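Long-range contacts in tautomerase (PDB 6VVR), which is a tautomerase-family protein of the MIF clan that assembles as a trimer, each chain holding two beta-alpha-beta units: residues Ile7-Thr12 with Glu44-Asp49; Lys21-Ala26 with Asn84-Ala89; Asp25-Ser30 with Ala77-Ala82; Val63-Ile68 with Val100-Ile105. All coordinates share one frame; numbering follows the deposited sequence.

Interaction 1 of 4, residues Ile7-Thr12 with Glu44-Asp49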
loop_
_atom_site.group_PDB
_atom_site.type_symbol
_atom_site.label_atom_id
_atom_site.label_comp_id
_atom_site.label_asym_id
_atom_site.label_seq_id
_atom_site.Cartn_x
_atom_site.Cartn_y
_atom_site.Cartn_z
ATOM N N ILE A 7 -4.226 10.394 -6.088
ATOM C CA ILE A 7 -4.539 11.321 -7.169
ATOM C C ILE A 7 -3.693 12.574 -7.005
ATOM O O ILE A 7 -3.110 12.829 -5.952
ATOM C CB ILE A 7 -6.038 11.690 -7.231
ATOM C CG1 ILE A 7 -6.469 12.428 -5.972
ATOM C CG2 ILE A 7 -6.889 10.446 -7.433
ATOM C CD1 ILE A 7 -7.887 12.984 -6.058
ATOM N N MET A 8 -3.627 13.353 -8.076
ATOM C CA MET A 8 -2.911 14.614 -8.035
ATOM C C MET A 8 -3.724 15.643 -7.261
ATOM O O MET A 8 -4.961 15.636 -7.290
ATOM C CB MET A 8 -2.641 15.130 -9.452
ATOM C CG MET A 8 -1.905 14.148 -10.353
ATOM S SD MET A 8 -0.423 13.523 -9.553
ATOM C CE MET A 8 0.563 15.006 -9.399
ATOM N N GLN A 9 -3.018 16.522 -6.554
ATOM C CA GLN A 9 -3.646 17.714 -5.997
ATOM C C GLN A 9 -4.330 18.508 -7.103
ATOM O O GLN A 9 -3.899 18.506 -8.256
ATOM C CB GLN A 9 -2.604 18.605 -5.315
ATOM C CG GLN A 9 -2.122 18.137 -3.958
ATOM C CD GLN A 9 -1.109 19.097 -3.356
ATOM O OE1 GLN A 9 -0.814 20.144 -3.933
ATOM N NE2 GLN A 9 -0.562 18.737 -2.201
ATOM N N GLY A 10 -5.397 19.207 -6.745
ATOM C CA GLY A 10 -6.021 20.140 -7.661
ATOM C C GLY A 10 -7.478 19.887 -7.958
ATOM O O GLY A 10 -8.126 20.764 -8.551
ATOM N N HIS A 11 -8.034 18.739 -7.596
ATOM C CA HIS A 11 -9.449 18.492 -7.825
ATOM C C HIS A 11 -10.255 19.014 -6.642
ATOM O O HIS A 11 -9.754 19.092 -5.517
ATOM C CB HIS A 11 -9.707 17.001 -8.052
ATOM C CG HIS A 11 -9.012 16.452 -9.261
ATOM N ND1 HIS A 11 -9.537 16.554 -10.532
ATOM C CD2 HIS A 11 -7.825 15.811 -9.395
ATOM C CE1 HIS A 11 -8.709 15.989 -11.395
ATOM N NE2 HIS A 11 -7.664 15.531 -10.732
ATOM N N THR A 12 -11.507 19.398 -6.909
ATOM C CA THR A 12 -12.308 19.979 -5.836
ATOM C C THR A 12 -12.819 18.898 -4.889
ATOM O O THR A 12 -12.957 17.733 -5.278
ATOM C CB THR A 12 -13.507 20.747 -6.392
ATOM O OG1 THR A 12 -14.347 19.846 -7.124
ATOM C CG2 THR A 12 -13.062 21.908 -7.283
ATOM N N GLU A 44 -3.942 12.754 -1.834
ATOM C CA GLU A 44 -3.552 13.678 -2.894
ATOM C C GLU A 44 -2.043 13.906 -2.888
ATOM O O GLU A 44 -1.418 13.974 -1.830
ATOM C CB GLU A 44 -4.212 15.051 -2.740
ATOM C CG GLU A 44 -5.695 15.130 -2.665
ATOM C CD GLU A 44 -6.126 16.587 -2.733
ATOM O OE1 GLU A 44 -5.487 17.435 -2.069
ATOM O OE2 GLU A 44 -7.054 16.901 -3.492
ATOM N N TYR A 45 -1.472 14.099 -4.077
ATOM C CA TYR A 45 -0.034 14.298 -4.232
ATOM C C TYR A 45 0.259 15.581 -4.992
ATOM O O TYR A 45 -0.353 15.849 -6.031
ATOM C CB TYR A 45 0.621 13.132 -4.978
ATOM C CG TYR A 45 0.501 11.841 -4.218
ATOM C CD1 TYR A 45 -0.718 11.174 -4.140
ATOM C CD2 TYR A 45 1.587 11.311 -3.536
ATOM C CE1 TYR A 45 -0.842 10.014 -3.421
ATOM C CE2 TYR A 45 1.471 10.136 -2.813
ATOM C CZ TYR A 45 0.251 9.496 -2.763
ATOM O OH TYR A 45 0.115 8.327 -2.051
ATOM N N ALA A 46 1.224 16.347 -4.493
ATOM C CA ALA A 46 1.748 17.472 -5.252
ATOM C C ALA A 46 2.522 16.955 -6.459
ATOM O O ALA A 46 3.093 15.864 -6.429
ATOM C CB ALA A 46 2.654 18.331 -4.375
ATOM N N ALA A 47 2.541 17.757 -7.529
ATOM C CA ALA A 47 3.217 17.334 -8.752
ATOM C C ALA A 47 4.690 17.022 -8.495
ATOM O O ALA A 47 5.250 16.087 -9.082
ATOM C CB ALA A 47 3.065 18.415 -9.825
ATOM N N ALA A 48 5.331 17.783 -7.603
ATOM C CA ALA A 48 6.743 17.563 -7.321
ATOM C C ALA A 48 7.003 16.209 -6.678
ATOM O O ALA A 48 8.154 15.763 -6.657
ATOM C CB ALA A 48 7.287 18.658 -6.407
ATOM N N ASP A 49 5.969 15.547 -6.154
ATOM C CA ASP A 49 6.135 14.293 -5.435
ATOM C C ASP A 49 5.780 13.066 -6.271
ATOM O O ASP A 49 5.654 11.968 -5.714
ATOM C CB ASP A 49 5.304 14.315 -4.148
ATOM C CG ASP A 49 5.855 15.299 -3.116
ATOM O OD1 ASP A 49 7.088 15.500 -3.080
ATOM O OD2 ASP A 49 5.058 15.857 -2.328
HETATM O O HOH W 1 -7.081 16.533 -5.992
HETATM O O HOH W 2 -6.628 19.542 -4.103
#

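Interaction 2 of 4, residues Lys21-Ala26 with Asn84-Ala89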
loop_
_atom_site.group_PDB
_atom_site.type_symbol
_atom_site.label_atom_id
_atom_site.label_comp_id
_atom_site.label_asym_id
_atom_site.label_seq_id
_atom_site.Cartn_x
_atom_site.Cartn_y
_atom_site.Cartn_z
ATOM N N LYS A 21 -17.573 7.852 -4.502
ATOM C CA LYS A 21 -18.827 7.171 -4.797
ATOM C C LYS A 21 -18.737 6.378 -6.094
ATOM O O LYS A 21 -19.237 5.249 -6.173
ATOM C CB LYS A 21 -19.964 8.187 -4.876
ATOM C CG LYS A 21 -20.243 8.894 -3.568
ATOM C CD LYS A 21 -21.481 9.771 -3.695
ATOM C CE LYS A 21 -21.817 10.458 -2.386
ATOM N NZ LYS A 21 -23.259 10.862 -2.336
ATOM N N ALA A 22 -18.120 6.958 -7.130
ATOM C CA ALA A 22 -18.027 6.251 -8.405
ATOM C C ALA A 22 -17.158 5.007 -8.285
ATOM O O ALA A 22 -17.436 3.989 -8.922
ATOM C CB ALA A 22 -17.487 7.170 -9.499
ATOM N N LEU A 23 -16.090 5.073 -7.487
ATOM C CA LEU A 23 -15.258 3.890 -7.299
ATOM C C LEU A 23 -16.024 2.809 -6.556
ATOM O O LEU A 23 -15.980 1.632 -6.935
ATOM C CB LEU A 23 -13.989 4.263 -6.540
ATOM C CG LEU A 23 -13.003 5.151 -7.299
ATOM C CD1 LEU A 23 -11.863 5.473 -6.370
ATOM C CD2 LEU A 23 -12.486 4.456 -8.549
ATOM N N SER A 24 -16.754 3.196 -5.506
ATOM C CA SER A 24 -17.512 2.212 -4.742
ATOM C C SER A 24 -18.552 1.534 -5.627
ATOM O O SER A 24 -18.628 0.301 -5.688
ATOM C CB SER A 24 -18.163 2.883 -3.532
ATOM O OG SER A 24 -19.051 1.990 -2.871
ATOM N N ASP A 25 -19.337 2.326 -6.361
ATOM C CA ASP A 25 -20.306 1.743 -7.291
ATOM C C ASP A 25 -19.632 0.887 -8.357
ATOM O O ASP A 25 -20.180 -0.135 -8.777
ATOM C CB ASP A 25 -21.133 2.837 -7.964
ATOM C CG ASP A 25 -22.409 2.302 -8.565
ATOM O OD1 ASP A 25 -23.143 1.545 -7.879
ATOM O OD2 ASP A 25 -22.669 2.596 -9.751
ATOM N N ALA A 26 -18.441 1.280 -8.807
ATOM C CA ALA A 26 -17.756 0.483 -9.821
ATOM C C ALA A 26 -17.394 -0.887 -9.277
ATOM O O ALA A 26 -17.441 -1.884 -10.005
ATOM C CB ALA A 26 -16.507 1.211 -10.325
ATOM N N ASN A 84 -10.774 1.919 -13.730
ATOM C CA ASN A 84 -10.081 2.870 -14.596
ATOM C C ASN A 84 -11.055 3.899 -15.163
ATOM O O ASN A 84 -10.802 5.108 -15.106
ATOM C CB ASN A 84 -9.345 2.130 -15.722
ATOM C CG ASN A 84 -8.087 2.880 -16.211
ATOM O OD1 ASN A 84 -8.172 3.751 -17.081
ATOM N ND2 ASN A 84 -6.925 2.531 -15.660
ATOM N N GLN A 85 -12.188 3.437 -15.691
ATOM C CA GLN A 85 -13.168 4.359 -16.265
ATOM C C GLN A 85 -13.802 5.257 -15.204
ATOM O O GLN A 85 -14.085 6.430 -15.482
ATOM C CB GLN A 85 -14.236 3.570 -17.037
ATOM C CG GLN A 85 -13.679 2.842 -18.283
ATOM C CD GLN A 85 -14.625 1.776 -18.839
ATOM O OE1 GLN A 85 -15.598 1.398 -18.195
ATOM N NE2 GLN A 85 -14.316 1.270 -20.038
ATOM N N ALA A 86 -14.013 4.744 -13.988
ATOM C CA ALA A 86 -14.547 5.578 -12.914
ATOM C C ALA A 86 -13.609 6.735 -12.587
ATOM O O ALA A 86 -14.055 7.871 -12.378
ATOM C CB ALA A 86 -14.811 4.725 -11.670
ATOM N N VAL A 87 -12.301 6.470 -12.539
ATOM C CA VAL A 87 -11.342 7.544 -12.288
ATOM C C VAL A 87 -11.352 8.543 -13.439
ATOM O O VAL A 87 -11.494 9.752 -13.231
ATOM C CB VAL A 87 -9.928 6.977 -12.066
ATOM C CG1 VAL A 87 -8.925 8.121 -11.934
ATOM C CG2 VAL A 87 -9.888 6.082 -10.843
ATOM N N SER A 88 -11.182 8.048 -14.673
ATOM C CA SER A 88 -11.135 8.937 -15.832
ATOM C C SER A 88 -12.367 9.827 -15.902
ATOM O O SER A 88 -12.253 11.035 -16.152
ATOM C CB SER A 88 -10.999 8.121 -17.116
ATOM O OG SER A 88 -10.013 7.131 -16.967
ATOM N N ALA A 89 -13.554 9.254 -15.696
ATOM C CA ALA A 89 -14.774 10.049 -15.795
ATOM C C ALA A 89 -14.876 11.059 -14.658
ATOM O O ALA A 89 -15.141 12.246 -14.892
ATOM C CB ALA A 89 -15.996 9.138 -15.816
#

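Interaction 3 of 4, residues Asp25-Ser30 with Ala77-Ala82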
loop_
_atom_site.group_PDB
_atom_site.type_symbol
_atom_site.label_atom_id
_atom_site.label_comp_id
_atom_site.label_asym_id
_atom_site.label_seq_id
_atom_site.Cartn_x
_atom_site.Cartn_y
_atom_site.Cartn_z
ATOM N N ASP A 25 -19.337 2.326 -6.361
ATOM C CA ASP A 25 -20.306 1.743 -7.291
ATOM C C ASP A 25 -19.632 0.887 -8.357
ATOM O O ASP A 25 -20.180 -0.135 -8.777
ATOM C CB ASP A 25 -21.133 2.837 -7.964
ATOM C CG ASP A 25 -22.409 2.302 -8.565
ATOM O OD1 ASP A 25 -23.143 1.545 -7.879
ATOM O OD2 ASP A 25 -22.669 2.596 -9.751
ATOM N N ALA A 26 -18.441 1.280 -8.807
ATOM C CA ALA A 26 -17.756 0.483 -9.821
ATOM C C ALA A 26 -17.394 -0.887 -9.277
ATOM O O ALA A 26 -17.441 -1.884 -10.005
ATOM C CB ALA A 26 -16.507 1.211 -10.325
ATOM N N VAL A 27 -17.045 -0.964 -7.988
ATOM C CA VAL A 27 -16.746 -2.261 -7.386
ATOM C C VAL A 27 -18.002 -3.117 -7.334
ATOM O O VAL A 27 -17.995 -4.292 -7.713
ATOM C CB VAL A 27 -16.141 -2.090 -5.982
ATOM C CG1 VAL A 27 -15.911 -3.461 -5.358
ATOM C CG2 VAL A 27 -14.841 -1.300 -6.047
ATOM N N VAL A 28 -19.095 -2.537 -6.843
ATOM C CA VAL A 28 -20.351 -3.270 -6.733
ATOM C C VAL A 28 -20.807 -3.761 -8.103
ATOM O O VAL A 28 -21.164 -4.930 -8.270
ATOM C CB VAL A 28 -21.413 -2.380 -6.057
ATOM C CG1 VAL A 28 -22.790 -3.051 -6.088
ATOM C CG2 VAL A 28 -20.987 -2.050 -4.625
ATOM N N GLN A 29 -20.782 -2.887 -9.110
ATOM C CA GLN A 29 -21.351 -3.263 -10.403
ATOM C C GLN A 29 -20.490 -4.297 -11.114
ATOM O O GLN A 29 -21.016 -5.235 -11.729
ATOM C CB GLN A 29 -21.541 -2.023 -11.282
ATOM C CG GLN A 29 -22.705 -1.117 -10.861
ATOM C CD GLN A 29 -23.980 -1.891 -10.530
ATOM O OE1 GLN A 29 -24.434 -1.896 -9.385
ATOM N NE2 GLN A 29 -24.562 -2.544 -11.533
ATOM N N SER A 30 -19.164 -4.164 -11.025
ATOM C CA SER A 30 -18.304 -4.986 -11.864
ATOM C C SER A 30 -18.143 -6.403 -11.326
ATOM O O SER A 30 -18.103 -7.350 -12.118
ATOM C CB SER A 30 -16.936 -4.320 -12.037
ATOM O OG SER A 30 -16.205 -4.331 -10.829
ATOM N N ALA A 77 -10.761 -8.602 -14.687
ATOM C CA ALA A 77 -10.651 -7.702 -15.831
ATOM C C ALA A 77 -11.765 -6.663 -15.822
ATOM O O ALA A 77 -11.515 -5.474 -16.052
ATOM C CB ALA A 77 -10.666 -8.503 -17.136
ATOM N N ALA A 78 -13.001 -7.091 -15.555
ATOM C CA ALA A 78 -14.112 -6.150 -15.454
ATOM C C ALA A 78 -13.857 -5.110 -14.374
ATOM O O ALA A 78 -14.196 -3.931 -14.541
ATOM C CB ALA A 78 -15.407 -6.905 -15.162
ATOM N N LEU A 79 -13.258 -5.530 -13.255
ATOM C CA LEU A 79 -13.023 -4.613 -12.141
ATOM C C LEU A 79 -11.969 -3.566 -12.496
ATOM O O LEU A 79 -12.159 -2.377 -12.231
ATOM C CB LEU A 79 -12.620 -5.406 -10.889
ATOM C CG LEU A 79 -12.241 -4.651 -9.610
ATOM C CD1 LEU A 79 -13.397 -3.816 -9.064
ATOM C CD2 LEU A 79 -11.758 -5.647 -8.552
ATOM N N ILE A 80 -10.846 -3.993 -13.089
ATOM C CA ILE A 80 -9.804 -3.052 -13.507
ATOM C C ILE A 80 -10.368 -2.050 -14.497
ATOM O O ILE A 80 -10.125 -0.840 -14.399
ATOM C CB ILE A 80 -8.605 -3.809 -14.118
ATOM C CG1 ILE A 80 -7.876 -4.621 -13.044
ATOM C CG2 ILE A 80 -7.660 -2.840 -14.828
ATOM C CD1 ILE A 80 -6.866 -5.602 -13.604
ATOM N N LEU A 81 -11.138 -2.543 -15.465
ATOM C CA LEU A 81 -11.710 -1.670 -16.483
ATOM C C LEU A 81 -12.685 -0.678 -15.866
ATOM O O LEU A 81 -12.631 0.518 -16.174
ATOM C CB LEU A 81 -12.404 -2.513 -17.554
ATOM C CG LEU A 81 -12.955 -1.838 -18.812
ATOM C CD1 LEU A 81 -11.849 -1.138 -19.588
ATOM C CD2 LEU A 81 -13.632 -2.882 -19.696
ATOM N N ALA A 82 -13.571 -1.157 -14.987
ATOM C CA ALA A 82 -14.583 -0.287 -14.398
ATOM C C ALA A 82 -13.956 0.750 -13.476
ATOM O O ALA A 82 -14.407 1.901 -13.427
ATOM C CB ALA A 82 -15.623 -1.119 -13.643
#

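Interaction 4 of 4, residues Val63-Ile68 with Val100-Ile105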
loop_
_atom_site.group_PDB
_atom_site.type_symbol
_atom_site.label_atom_id
_atom_site.label_comp_id
_atom_site.label_asym_id
_atom_site.label_seq_id
_atom_site.Cartn_x
_atom_site.Cartn_y
_atom_site.Cartn_z
ATOM N N VAL A 63 -5.229 3.358 -8.357
ATOM C CA VAL A 63 -6.182 2.671 -7.488
ATOM C C VAL A 63 -5.568 1.332 -7.101
ATOM O O VAL A 63 -5.372 0.464 -7.958
ATOM C CB VAL A 63 -7.553 2.479 -8.165
ATOM C CG1 VAL A 63 -8.542 1.818 -7.200
ATOM C CG2 VAL A 63 -8.121 3.817 -8.672
ATOM N N ASN A 64 -5.260 1.164 -5.818
ATOM C CA ASN A 64 -4.813 -0.109 -5.274
ATOM C C ASN A 64 -5.986 -0.820 -4.616
ATOM O O ASN A 64 -6.676 -0.229 -3.775
ATOM C CB ASN A 64 -3.701 0.101 -4.247
ATOM C CG ASN A 64 -2.438 0.659 -4.863
ATOM O OD1 ASN A 64 -2.115 0.372 -6.015
ATOM N ND2 ASN A 64 -1.712 1.463 -4.091
ATOM N N VAL A 65 -6.193 -2.088 -4.975
ATOM C CA VAL A 65 -7.322 -2.883 -4.497
ATOM C C VAL A 65 -6.781 -4.122 -3.802
ATOM O O VAL A 65 -6.139 -4.967 -4.442
ATOM C CB VAL A 65 -8.262 -3.300 -5.637
ATOM C CG1 VAL A 65 -9.479 -4.037 -5.065
ATOM C CG2 VAL A 65 -8.662 -2.104 -6.492
ATOM N N ASP A 66 -7.031 -4.231 -2.499
ATOM C CA ASP A 66 -6.810 -5.474 -1.777
ATOM C C ASP A 66 -8.154 -6.179 -1.694
ATOM O O ASP A 66 -9.110 -5.632 -1.128
ATOM C CB ASP A 66 -6.236 -5.218 -0.382
ATOM C CG ASP A 66 -4.839 -4.635 -0.430
ATOM O OD1 ASP A 66 -4.013 -5.102 -1.237
ATOM O OD2 ASP A 66 -4.565 -3.698 0.329
ATOM N N LEU A 67 -8.251 -7.354 -2.301
ATOM C CA LEU A 67 -9.523 -8.057 -2.354
ATOM C C LEU A 67 -9.324 -9.548 -2.122
ATOM O O LEU A 67 -8.256 -10.108 -2.372
ATOM C CB LEU A 67 -10.252 -7.824 -3.686
ATOM C CG LEU A 67 -9.842 -8.655 -4.902
ATOM C CD1 LEU A 67 -10.846 -8.471 -6.029
ATOM C CD2 LEU A 67 -8.439 -8.268 -5.352
ATOM N N ILE A 68 -10.383 -10.179 -1.619
ATOM C CA ILE A 68 -10.339 -11.605 -1.348
ATOM C C ILE A 68 -10.087 -12.373 -2.638
ATOM O O ILE A 68 -10.722 -12.125 -3.671
ATOM C CB ILE A 68 -11.639 -12.047 -0.666
ATOM C CG1 ILE A 68 -11.737 -11.399 0.714
ATOM C CG2 ILE A 68 -11.677 -13.563 -0.537
ATOM C CD1 ILE A 68 -13.149 -11.436 1.301
ATOM N N VAL A 100 -4.516 0.674 -12.217
ATOM C CA VAL A 100 -5.231 -0.094 -11.200
ATOM C C VAL A 100 -4.411 -1.336 -10.892
ATOM O O VAL A 100 -3.971 -2.025 -11.816
ATOM C CB VAL A 100 -6.636 -0.516 -11.670
ATOM C CG1 VAL A 100 -7.348 -1.308 -10.556
ATOM C CG2 VAL A 100 -7.449 0.677 -12.104
ATOM N N VAL A 101 -4.217 -1.629 -9.607
ATOM C CA VAL A 101 -3.483 -2.807 -9.156
ATOM C C VAL A 101 -4.392 -3.609 -8.236
ATOM O O VAL A 101 -4.943 -3.061 -7.275
ATOM C CB VAL A 101 -2.194 -2.427 -8.409
ATOM C CG1 VAL A 101 -1.460 -3.688 -7.945
ATOM C CG2 VAL A 101 -1.322 -1.542 -9.282
ATOM N N LEU A 102 -4.552 -4.895 -8.532
ATOM C CA LEU A 102 -5.319 -5.800 -7.686
ATOM C C LEU A 102 -4.345 -6.686 -6.928
ATOM O O LEU A 102 -3.424 -7.258 -7.525
ATOM C CB LEU A 102 -6.277 -6.672 -8.504
ATOM C CG LEU A 102 -7.193 -5.993 -9.525
ATOM C CD1 LEU A 102 -8.097 -7.033 -10.180
ATOM C CD2 LEU A 102 -8.029 -4.868 -8.890
ATOM N N ARG A 103 -4.540 -6.790 -5.621
ATOM C CA ARG A 103 -3.766 -7.709 -4.793
ATOM C C ARG A 103 -4.725 -8.772 -4.275
ATOM O O ARG A 103 -5.595 -8.479 -3.449
ATOM C CB ARG A 103 -3.070 -6.969 -3.653
ATOM C CG ARG A 103 -2.321 -5.728 -4.127
ATOM C CD ARG A 103 -1.176 -5.378 -3.197
ATOM N NE ARG A 103 -0.636 -4.059 -3.510
ATOM C CZ ARG A 103 -1.144 -2.917 -3.055
ATOM N NH1 ARG A 103 -0.568 -1.769 -3.385
ATOM N NH2 ARG A 103 -2.208 -2.926 -2.252
ATOM N N ASP A 104 -4.588 -9.992 -4.799
ATOM C CA ASP A 104 -5.399 -11.124 -4.355
ATOM C C ASP A 104 -4.970 -11.513 -2.948
ATOM O O ASP A 104 -3.818 -11.905 -2.739
ATOM C CB ASP A 104 -5.229 -12.307 -5.305
ATOM C CG ASP A 104 -6.385 -12.460 -6.290
ATOM O OD1 ASP A 104 -7.358 -11.686 -6.227
ATOM O OD2 ASP A 104 -6.312 -13.386 -7.129
ATOM N N ILE A 105 -5.888 -11.418 -1.997
ATOM C CA ILE A 105 -5.628 -11.723 -0.590
ATOM C C ILE A 105 -6.369 -13.014 -0.250
ATOM O O ILE A 105 -7.609 -13.035 -0.280
ATOM C CB ILE A 105 -6.072 -10.572 0.321
ATOM C CG1 ILE A 105 -5.451 -9.229 -0.120
ATOM C CG2 ILE A 105 -5.739 -10.880 1.787
ATOM C CD1 ILE A 105 -3.910 -9.195 -0.096
HETATM O O HOH W 3 -9.952 -12.201 -6.413
#

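Interaction 1 of 4, residues Ile7-Thr12 with Glu44-Asp49
Ile7 and Met8 lie beside Glu44 and Tyr45 as parallel strand ends, joined by two backbone bonds. Tyr45 N donates to Ile7 O (2.8 Å), an oxygen that also sits in the plane of the Tyr45 ring at its edge, 3.4 Å from Tyr45 CD1. Two residues on from Ile7, Gln9 N donates to Tyr45 O (2.8 Å), so Tyr45 is gripped at both its N-H and its carbonyl. Past this point side chains take over. The Gln9 chain, with CG beside its own backbone N (chi1 -76°) and straight beyond, runs alongside Ala46, its CD 3.8 Å from Ala46 N. Met8 does the reverse: bends at its second and third torsions fold the thioether back, bringing CE to within 3.6 Å of Ala47 CA. These strands are the two parallel arms of a beta-alpha-beta unit, and at this end strand 2-8 turns toward helix 13-31, which Thr12 caps through Ala15 N. Water ties the turn to strand 39-45. One molecule donates to Glu44 OE2 (2.5 Å) and Met8 O while accepting from His11 N; a second joins Glu44 OE2 (2.7 Å) to Gly10 N. The same carboxylate oxygen forms a salt bridge with Lys16. Further out, Tyr45 OH bonds to His6 ND1, and Tyr45 packs on Leu42 of the second subunit.

Interaction 2 of 4, residues Lys21-Ala26 with Asn84-Ala89
Ala22, Leu23 and Ala26 meet Ala86 and Val87 in an apolar helix-to-helix contact, where helix 13-31 and helix 73-91 lie next to each other over the sheet. The two short segments run nearly antiparallel, at 160° between their directions, and their axes approach to 8.9 Å. Small residues allow this: the backbones come nearest at Ala22 and Ala86, whose CA atoms are 5.7 Å apart.

The methyl of Ala86 is the centre of the contact. Ala86 CB points into the facing helix and lies 4.2 Å from Ala22 CB and 4.1 Å from Ala26 CB, one helical turn further along; between them it also rests against the backbone, 3.9 Å from Ala22 O. Leu23 comes in beside this alanine row. Its CG stands beside the backbone N (chi1 -68°); CD1 continues the extended chain, and CD2, the other branch, is the one turned to the facing helix. There CD2 touches Ala86 CB at 3.9 Å and Val87 CG2 at 3.8 Å, the leucine and valine side chains slanting across one another. No hydrogen bond links the two segments; within helix 73-91, Ser88 OG donates back to Asn84 O, which also receives Ser88 N.

Val87 reaches on to Ala61 and Val63 of strand 61-68, and Leu23 also touches Leu83. Two antiparallel helices laid on one face of a four-stranded sheet, one from each beta-alpha-beta unit, are the basic layout of the tautomerase fold.

Interaction 3 of 4, residues Asp25-Ser30 with Ala77-Ala82
Ser30 and Ala26 of helix 13-31 face Ala78, Leu79 and Ala82 of helix 73-91, the two segments running roughly antiparallel at 151° with axes 9.0 Å apart. The CA atoms of Ser30 and Leu79 are only 5.3 Å apart.

The apolar contacts come first. Ala82 CB fits between two residues a turn apart, 4.1 Å from Ala26 CB and 3.8 Å from Ser30 CB. Lower toward the sheet, Val27 and Leu79 lie side by side and point the same way, with Val27 CG2 against Leu79 CD1.

Next are the places where carbon meets backbone oxygen. Ala26 CB lies 3.8 Å from Ala82 O, and Ser30 CB 3.7 Å from Ala78 O, so small groups of helix 13-31 rest on carbonyl oxygens of helix 73-91.

Hydrogen bonding stays within one helix. The hydroxyl of Ser30 takes the position between its backbone N and carbonyl carbon (chi1 69°), which turns OG back along its own helix to donate to Ala26 O at 2.9 Å. That carbonyl also accepts Ser30 N, the two donors arriving from opposite faces of its plane. Fixed in this way, Ser30 OG leans on the leucine, 3.4 Å from Leu79 CD1, and makes no polar bond to the facing segment.

Below the helices, Leu79 continues onto Leu102 of strand 98-105, where Ile80 also packs, while Val27 reaches Pro1 and Val38. On the far flank of helix 73-91, Ile80 and Leu81 touch Gly115 and Asn114 of the second subunit.

Interaction 4 of 4, residues Val63-Ile68 with Val100-Ile105
Val63-Ile68 and Val100-Ile105 are parallel strands in direct register, axes 4.7 Å apart and twisted by 29°, with a ladder of backbone bonds alternating from one strand to the other, such as Arg103 N to Val65 O (2.7 Å) and Leu67 N to Arg103 O (3.1 Å).

Asn64, Asp66, Val101 and Arg103 share one face. Arg103 NH2 donates to Asp66 OD1 at 3.0 Å, forming a salt bridge in which the oxygen lies in the guanidinium plane and is met on its syn side, with NH2 31° out of the carboxylate plane. An extended arginine chain, starting with CG beside the backbone N (chi1 -49°), carries the guanidinium over to the neighbouring strand. It crosses Asn64 obliquely, NH1 coming to 3.4 Å from Asn64 CG; the amide itself donates from ND2 to Asn4 OD1. Both charges have second partners, for Arg103 NH1 bridges to Asp66 of the second subunit and Asp66 OD2 to Arg103 of the third, a buried network shared by all three chains, in which the carboxylates stand among arginines that lie close to one another.

The other face is mostly apolar. Leu102 CD2 lies along Val65, 3.6 Å from its CB, and Leu67 CD2 reaches Leu102 CB at 4.1 Å. Asp104, on this face toward the strand's end, forms a salt bridge through OD2 with Lys76.

Helix 73-91 covers this face, with Val87 on Val63, Leu83 on Val65 and Ile80 on Leu102. Strand 2-8 flanks strand 61-68, while beyond strand 98-105, outermost within the chain, the second subunit takes up backbone bonds from Val100 and Leu102.

Overall arrangement
From the N terminus, strand 2-8 leads through helix 13-31 to strand 39-45, and interaction 1 closes that first beta-alpha-beta loop. Interactions 2 and 3 both start within it, on helix 13-31, where they share Asp25 and Ala26, and run to helix 73-91, so they cross interaction 1. Interaction 4 closes the second unit, from strand 61-68 to strand 98-105; it follows interaction 1 in series and is crossed in turn by interactions 2 and 3. The helix pair thus joins the two units, and it packs directly on interaction 4 through Val87 with Val63 and Leu79 with Leu102. Interactions 1 and 4, centres about 22 Å apart, are tied through neighbouring strands 2-8 and 61-68.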